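Long-range contact in cellulase (Xanthomonas axonopodis pv. citri, PDB 4W7W), which probably hydrolyses beta-1,4 glucosidic bonds of cellulose, as a family 5 glycoside hydrolase with an (alpha/beta)8-barrel that binds cello-oligosaccharide: residues A[296-301]-A[311-316]. Sequence-based numbering, arbitrary orientation.
With BGC (beta-D-glucopyranose), chain B.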
ATOM      1  N   TRP A 296       6.736   6.709   0.296  1.00  5.79           N
ATOM      2  CA  TRP A 296       6.371   5.876  -0.816  1.00  5.72           C
ATOM      3  C   TRP A 296       6.930   4.485  -0.642  1.00  5.15           C
ATOM      4  O   TRP A 296       7.939   4.270   0.030  1.00  5.85           O
ATOM      5  CB  TRP A 296       6.875   6.458  -2.148  1.00  6.12           C
ATOM      6  CG  TRP A 296       8.309   6.885  -2.243  1.00  6.27           C
ATOM      7  CD1 TRP A 296       8.712   8.180  -2.271  1.00  7.48           C
ATOM      8  CD2 TRP A 296       9.509   6.083  -2.408  1.00  6.38           C
ATOM      9  NE1 TRP A 296      10.065   8.255  -2.420  1.00  7.48           N
ATOM     10  CE2 TRP A 296      10.578   6.988  -2.524  1.00  7.21           C
ATOM     11  CE3 TRP A 296       9.778   4.711  -2.508  1.00  6.51           C
ATOM     12  CZ2 TRP A 296      11.900   6.561  -2.695  1.00  8.02           C
ATOM     13  CZ3 TRP A 296      11.101   4.299  -2.680  1.00  7.26           C
ATOM     14  CH2 TRP A 296      12.136   5.219  -2.771  1.00  8.19           C
ATOM     15  N   THR A 297       6.261   3.543  -1.301  1.00  4.85           N
ATOM     16  CA  THR A 297       6.737   2.165  -1.424  1.00  4.96           C
ATOM     17  C   THR A 297       6.554   1.704  -2.864  1.00  5.00           C
ATOM     18  O   THR A 297       5.455   1.638  -3.392  1.00  5.53           O
ATOM     19  CB  THR A 297       6.040   1.190  -0.442  1.00  5.16           C
ATOM     20  OG1 THR A 297       4.620   1.399  -0.388  1.00  5.28           O
ATOM     21  CG2 THR A 297       6.580   1.348   0.964  1.00  5.70           C
ATOM     22  N   TRP A 298       7.677   1.363  -3.483  1.00  4.94           N
ATOM     23  CA  TRP A 298       7.734   0.877  -4.859  1.00  5.21           C
ATOM     24  C   TRP A 298       7.056  -0.483  -4.999  1.00  5.19           C
ATOM     25  O   TRP A 298       7.177  -1.339  -4.115  1.00  5.82           O
ATOM     26  CB  TRP A 298       9.203   0.730  -5.222  1.00  5.82           C
ATOM     27  CG  TRP A 298       9.495   0.071  -6.528  1.00  5.81           C
ATOM     28  CD1 TRP A 298       9.634  -1.263  -6.754  1.00  6.44           C
ATOM     29  CD2 TRP A 298       9.688   0.713  -7.784  1.00  6.06           C
ATOM     30  NE1 TRP A 298       9.928  -1.498  -8.071  1.00  6.44           N
ATOM     31  CE2 TRP A 298       9.972  -0.295  -8.733  1.00  6.32           C
ATOM     32  CE3 TRP A 298       9.694   2.040  -8.203  1.00  6.57           C
ATOM     33  CZ2 TRP A 298      10.279  -0.004 -10.071  1.00  7.00           C
ATOM     34  CZ3 TRP A 298       9.986   2.318  -9.521  1.00  7.21           C
ATOM     35  CH2 TRP A 298      10.276   1.301 -10.434  1.00  6.95           C
ATOM     36  N   TRP A 299       6.396  -0.701  -6.121  1.00  5.28           N
ATOM     37  CA  TRP A 299       5.858  -2.006  -6.482  1.00  5.78           C
ATOM     38  C   TRP A 299       6.765  -2.597  -7.564  1.00  5.67           C
ATOM     39  O   TRP A 299       6.774  -2.077  -8.671  1.00  6.81           O
ATOM     40  CB  TRP A 299       4.419  -1.901  -7.007  1.00  5.96           C
ATOM     41  CG  TRP A 299       3.864  -3.278  -7.241  1.00  6.06           C
ATOM     42  CD1 TRP A 299       4.044  -4.048  -8.357  1.00  7.14           C
ATOM     43  CD2 TRP A 299       3.193  -4.093  -6.294  1.00  6.11           C
ATOM     44  NE1 TRP A 299       3.485  -5.287  -8.167  1.00  7.89           N
ATOM     45  CE2 TRP A 299       2.966  -5.344  -6.902  1.00  6.75           C
ATOM     46  CE3 TRP A 299       2.773  -3.897  -4.984  1.00  6.15           C
ATOM     47  CZ2 TRP A 299       2.315  -6.387  -6.239  1.00  7.00           C
ATOM     48  CZ3 TRP A 299       2.145  -4.934  -4.313  1.00  6.34           C
ATOM     49  CH2 TRP A 299       1.913  -6.156  -4.944  1.00  6.81           C
ATOM     50  N   ALA A 300       7.520  -3.671  -7.305  1.00  5.88           N
ATOM     51  CA  ALA A 300       7.589  -4.449  -6.068  1.00  5.57           C
ATOM     52  C   ALA A 300       8.888  -5.235  -6.047  1.00  5.78           C
ATOM     53  O   ALA A 300       9.605  -5.338  -7.048  1.00  6.69           O
ATOM     54  CB  ALA A 300       6.421  -5.424  -5.981  1.00  5.98           C
ATOM     55  N   ALA A 301       9.147  -5.838  -4.896  1.00  5.72           N
ATOM     56  CA  ALA A 301      10.130  -6.885  -4.752  1.00  6.25           C
ATOM     57  C   ALA A 301       9.442  -8.122  -4.198  1.00  6.38           C
ATOM     58  O   ALA A 301       8.211  -8.234  -4.263  1.00  6.85           O
ATOM     59  CB  ALA A 301      11.305  -6.404  -3.917  1.00  7.56           C
ATOM     60  N   PHE A 311       8.833  -4.683 -13.285  1.00  7.69           N
ATOM     61  CA  PHE A 311       8.910  -3.766 -12.144  1.00  7.37           C
ATOM     62  C   PHE A 311       9.657  -4.345 -10.950  1.00  6.99           C
ATOM     63  O   PHE A 311       9.673  -3.741  -9.890  1.00  7.80           O
ATOM     64  CB  PHE A 311       7.498  -3.329 -11.714  1.00  7.54           C
ATOM     65  CG  PHE A 311       6.680  -2.718 -12.816  1.00  8.30           C
ATOM     66  CD1 PHE A 311       7.194  -1.766 -13.695  1.00  8.43           C
ATOM     67  CD2 PHE A 311       5.345  -3.042 -12.911  1.00 11.31           C
ATOM     68  CE1 PHE A 311       6.385  -1.195 -14.683  1.00  9.43           C
ATOM     69  CE2 PHE A 311       4.539  -2.473 -13.871  1.00 11.71           C
ATOM     70  CZ  PHE A 311       5.060  -1.563 -14.770  1.00 12.13           C
ATOM     71  N   THR A 312      10.257  -5.515 -11.088  1.00  7.01           N
ATOM     72  CA  THR A 312      10.930  -6.108  -9.955  1.00  7.20           C
ATOM     73  C   THR A 312      12.169  -5.339  -9.531  1.00  6.66           C
ATOM     74  O   THR A 312      13.011  -5.009 -10.365  1.00  8.17           O
ATOM     75  CB  THR A 312      11.303  -7.570 -10.205  1.00  8.00           C
ATOM     76  OG1 THR A 312      11.928  -8.062  -9.020  1.00  8.82           O
ATOM     77  CG2 THR A 312      12.232  -7.784 -11.427  1.00  9.70           C
ATOM     78  N   VAL A 313      12.316  -5.122  -8.230  1.00  6.87           N
ATOM     79  CA  VAL A 313      13.599  -4.709  -7.672  1.00  7.17           C
ATOM     80  C   VAL A 313      14.142  -5.749  -6.691  1.00  7.05           C
ATOM     81  O   VAL A 313      15.046  -5.448  -5.909  1.00  7.65           O
ATOM     82  CB  VAL A 313      13.597  -3.273  -7.091  1.00  7.05           C
ATOM     83  CG1 VAL A 313      13.352  -2.275  -8.217  1.00  7.68           C
ATOM     84  CG2 VAL A 313      12.595  -3.110  -5.960  1.00  7.04           C
ATOM     85  N   GLN A 314      13.624  -6.979  -6.758  1.00  7.08           N
ATOM     86  CA  GLN A 314      14.213  -8.065  -5.997  1.00  7.53           C
ATOM     87  C   GLN A 314      15.611  -8.340  -6.557  1.00  8.56           C
ATOM     88  O   GLN A 314      15.745  -8.529  -7.756  1.00 11.55           O
ATOM     89  CB  GLN A 314      13.357  -9.317  -6.130  1.00  7.88           C
ATOM     90  CG  GLN A 314      13.840 -10.479  -5.272  1.00  7.57           C
ATOM     91  CD  GLN A 314      13.655 -10.282  -3.781  1.00  7.44           C
ATOM     92  OE1 GLN A 314      13.003  -9.342  -3.310  1.00  8.33           O
ATOM     93  NE2 GLN A 314      14.192 -11.215  -3.026  1.00 10.25           N
ATOM     94  N   PRO A 315      16.649  -8.365  -5.696  1.00  9.89           N
ATOM     95  CA  PRO A 315      17.989  -8.599  -6.219  1.00 12.08           C
ATOM     96  C   PRO A 315      18.069  -9.948  -6.862  1.00 13.46           C
ATOM     97  O   PRO A 315      17.326 -10.882  -6.517  1.00 12.81           O
ATOM     98  CB  PRO A 315      18.870  -8.507  -4.983  1.00 13.97           C
ATOM     99  CG  PRO A 315      17.967  -8.849  -3.858  1.00 12.54           C
ATOM    100  CD  PRO A 315      16.658  -8.210  -4.241  1.00 10.89           C
ATOM    101  N   GLY A 316      18.967 -10.056  -7.826  1.00 14.61           N
ATOM    102  CA  GLY A 316      19.156 -11.316  -8.511  1.00 16.64           C
ATOM    103  C   GLY A 316      19.668 -12.414  -7.594  1.00 18.44           C
ATOM    104  O   GLY A 316      20.266 -12.139  -6.566  1.00 19.02           O
TER
HETATM  105  C2  BGC B   1       0.975  -8.212 -11.018  1.00 20.53           C
HETATM  106  C3  BGC B   1       0.433  -9.640 -10.952  1.00 20.35           C
HETATM  107  C4  BGC B   1       0.561 -10.254  -9.557  1.00 17.87           C
HETATM  108  C5  BGC B   1       0.066  -9.279  -8.501  1.00 16.00           C
HETATM  109  C6  BGC B   1       0.395  -9.760  -7.098  1.00 13.53           C
HETATM  110  C1  BGC B   1       0.381  -7.365  -9.904  1.00 22.06           C
HETATM  111  O1  BGC B   1       0.959  -6.050  -9.881  1.00 26.46           O
HETATM  112  O2  BGC B   1       0.663  -7.624 -12.290  1.00 29.01           O
HETATM  113  O3  BGC B   1       1.116 -10.438 -11.926  1.00 26.24           O
HETATM  114  O4  BGC B   1      -0.254 -11.417  -9.440  1.00 20.32           O
HETATM  115  O5  BGC B   1       0.681  -8.001  -8.673  1.00 18.63           O
HETATM  116  O6  BGC B   1      -0.265  -8.909  -6.192  1.00 10.89           O
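Trp298 NE1 donates to Phe311 O at 2.9 Å, with an N-H...O angle of 150°. This ties the end of the eighth strand of the (beta/alpha)8 barrel to the loop that follows it. The oxygen lies at the indole edge, 16° out of the ring plane. Phe311 O also takes a weak, long bond from Ala300 N. In return, Val313 N donates to Ala300 O at 3.0 Å, and Thr312 CA adds a CA-H...O contact to the same oxygen. Within 311-316, Gln314 N bonds to Thr312 OG1, forming an ST turn.

The peptide bond between Trp299 and Ala300 is cis, at the corner of the chain. Here Ala300 CB lies 3.4 Å above the plane of the Trp299 ring, near its rim. Trp299 belongs to a glycan pocket seen in the crystal. Its NE1 lies 3.1 Å from O1 of a glucose unit that is hydrogen-bonded to Glu33 OE2. NE1 has a weak hydrogen bond to Tyr309 OH.

Apolar packing flanks these bonds. Both Val313 methyls approach one side of the Trp298 indole obliquely, CG2 reaching CD1 at 3.6 Å and CG1 nearing NE1. Phe58 of helix 52-60 touches Ala301, Val313 and Gln314. The Gln314 chain bends at chi2 (70°), which brings OE1 to Gly302 N, while NE2 bonds to Asp54. That same OE1 rests 3.4 Å from Ala301 CB.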